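Local coordinates for apical membrane antigen 1-like protein, soluble form (Toxoplasma gondii, PDB 3ZLE) that may play a role in host cell invasion and belongs to the AMA1 family of apicomplexan parasites, at residues 32-37 against 164-169. Numbering follows the deposited sequence.
Sequences IFVDLG and AQLLKG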
loop_
_atom_site.group_PDB
_atom_site.type_symbol
_atom_site.label_atom_id
_atom_site.label_comp_id
_atom_site.label_asym_id
_atom_site.label_seq_id
_atom_site.Cartn_x
_atom_site.Cartn_y
_atom_site.Cartn_z
ATOM N N ILE A 32 -2.900 -5.681 1.010
ATOM C CA ILE A 32 -2.463 -4.274 1.020
ATOM C C ILE A 32 -3.082 -3.578 2.224
ATOM O O ILE A 32 -2.357 -3.141 3.136
ATOM C CB ILE A 32 -2.874 -3.563 -0.284
ATOM C CG1 ILE A 32 -2.268 -4.304 -1.498
ATOM C CG2 ILE A 32 -2.456 -2.103 -0.255
ATOM C CD1 ILE A 32 -2.939 -3.985 -2.810
ATOM N N PHE A 33 -4.414 -3.647 2.339
ATOM C CA PHE A 33 -5.109 -3.033 3.507
ATOM C C PHE A 33 -4.607 -3.683 4.789
ATOM O O PHE A 33 -3.953 -3.026 5.621
ATOM C CB PHE A 33 -6.637 -3.134 3.375
ATOM C CG PHE A 33 -7.412 -2.485 4.519
ATOM C CD1 PHE A 33 -7.602 -1.084 4.565
ATOM C CD2 PHE A 33 -8.076 -3.264 5.444
ATOM C CE1 PHE A 33 -8.324 -0.485 5.590
ATOM C CE2 PHE A 33 -8.811 -2.670 6.487
ATOM C CZ PHE A 33 -8.935 -1.268 6.557
ATOM N N VAL A 34 -4.813 -4.996 4.905
ATOM C CA VAL A 34 -4.105 -5.812 5.893
ATOM C C VAL A 34 -3.243 -6.877 5.187
ATOM O O VAL A 34 -3.736 -7.656 4.336
ATOM C CB VAL A 34 -5.083 -6.536 6.822
ATOM C CG1 VAL A 34 -4.347 -7.639 7.595
ATOM C CG2 VAL A 34 -5.748 -5.547 7.773
ATOM N N ASP A 35 -1.956 -6.843 5.486
ATOM C CA ASP A 35 -0.970 -7.722 4.866
ATOM C C ASP A 35 -0.588 -8.844 5.801
ATOM O O ASP A 35 0.157 -8.654 6.756
ATOM C CB ASP A 35 0.265 -6.938 4.480
ATOM C CG ASP A 35 1.302 -7.786 3.824
ATOM O OD1 ASP A 35 1.238 -9.041 3.994
ATOM O OD2 ASP A 35 2.183 -7.208 3.104
ATOM N N LEU A 36 -1.072 -10.043 5.528
ATOM C CA LEU A 36 -0.686 -11.145 6.397
ATOM C C LEU A 36 -0.471 -12.334 5.526
ATOM O O LEU A 36 -1.007 -13.402 5.777
ATOM C CB LEU A 36 -1.747 -11.404 7.513
ATOM C CG LEU A 36 -1.893 -10.362 8.624
ATOM C CD1 LEU A 36 -3.155 -10.621 9.486
ATOM C CD2 LEU A 36 -0.658 -10.267 9.524
ATOM N N GLY A 37 0.340 -12.145 4.490
ATOM C CA GLY A 37 0.417 -13.095 3.407
ATOM C C GLY A 37 1.361 -14.249 3.694
ATOM O O GLY A 37 1.518 -15.138 2.865
ATOM N N ALA A 164 -0.118 -7.229 13.934
ATOM C CA ALA A 164 -1.564 -7.007 13.817
ATOM C C ALA A 164 -1.869 -5.664 13.207
ATOM O O ALA A 164 -1.219 -4.659 13.514
ATOM C CB ALA A 164 -2.235 -7.113 15.199
ATOM N N GLN A 165 -2.803 -5.648 12.273
ATOM C CA GLN A 165 -3.151 -4.420 11.627
ATOM C C GLN A 165 -4.609 -4.064 11.837
ATOM O O GLN A 165 -4.982 -2.901 11.734
ATOM C CB GLN A 165 -2.835 -4.492 10.137
ATOM C CG GLN A 165 -1.357 -4.546 9.872
ATOM C CD GLN A 165 -1.021 -5.397 8.689
ATOM O OE1 GLN A 165 -1.202 -4.985 7.547
ATOM N NE2 GLN A 165 -0.474 -6.572 8.947
ATOM N N LEU A 166 -5.453 -5.075 12.048
ATOM C CA LEU A 166 -6.886 -4.809 12.163
ATOM C C LEU A 166 -7.522 -5.542 13.333
ATOM O O LEU A 166 -7.508 -6.773 13.391
ATOM C CB LEU A 166 -7.638 -5.069 10.840
ATOM C CG LEU A 166 -9.171 -5.146 10.924
ATOM C CD1 LEU A 166 -9.720 -3.750 11.186
ATOM C CD2 LEU A 166 -9.783 -5.712 9.637
ATOM N N LEU A 167 -8.082 -4.774 14.256
ATOM C CA LEU A 167 -8.803 -5.336 15.410
ATOM C C LEU A 167 -10.116 -4.581 15.574
ATOM O O LEU A 167 -10.133 -3.337 15.715
ATOM C CB LEU A 167 -7.942 -5.202 16.711
ATOM C CG LEU A 167 -8.521 -5.713 18.050
ATOM C CD1 LEU A 167 -8.810 -7.212 17.965
ATOM C CD2 LEU A 167 -7.577 -5.436 19.210
ATOM N N LYS A 168 -11.200 -5.323 15.663
ATOM C CA LYS A 168 -12.548 -4.775 15.417
ATOM C C LYS A 168 -13.528 -5.559 16.320
ATOM O O LYS A 168 -13.262 -6.716 16.652
ATOM C CB LYS A 168 -12.870 -5.014 13.939
ATOM C CG LYS A 168 -14.050 -4.277 13.358
ATOM C CD LYS A 168 -14.189 -4.625 11.876
ATOM C CE LYS A 168 -14.530 -6.102 11.651
ATOM N NZ LYS A 168 -14.423 -6.476 10.212
ATOM N N GLY A 169 -14.612 -4.918 16.772
ATOM C CA GLY A 169 -15.740 -5.654 17.395
ATOM C C GLY A 169 -15.740 -5.622 18.916
ATOM O O GLY A 169 -14.708 -5.874 19.549
#
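Two loops without regular secondary structure meet where the backbones of Val34 and Gln165 approach to 6.0 Å between their CA atoms, and the Gln165 side chain spans the gap. Its carboxamide pairs with both the N-H and the C=O of Asp35: Asp35 N donates almost straight (175°) to Gln165 OE1 at 2.9 Å, while Gln165 NE2 donates to Asp35 O at 3.1 Å. The acceptor lies within 4° of the glutamine amide plane, yet NE2 stands above the Asp35 carbonyl plane. The paired bonds resemble those a neighbouring strand would make to one residue, although neither loop is a strand here. Lys55 NZ also donates to OE1 and to Phe33 O, and NE2 also donates to Ser163 O, just before it in its own loop, so each polar atom of this buried amide has two partners. The contact joins the loop between helix 24-27 and strand 38-40 to the long loop between strands 156-159 and 187-191 in the AMA1 ectodomain. With CG1 opposite the backbone N (chi1 166°), Val34 directs CG2 onto Leu166 CB, 3.6 Å away, the two side chains crossing nearly at right angles. Beyond the amide, Leu36 CD2 lies 3.7 Å from Gln165 NE2, and Leu166 CD2 sits loosely at the edge of the Phe33 ring, 4.5 Å from Phe33 CE2.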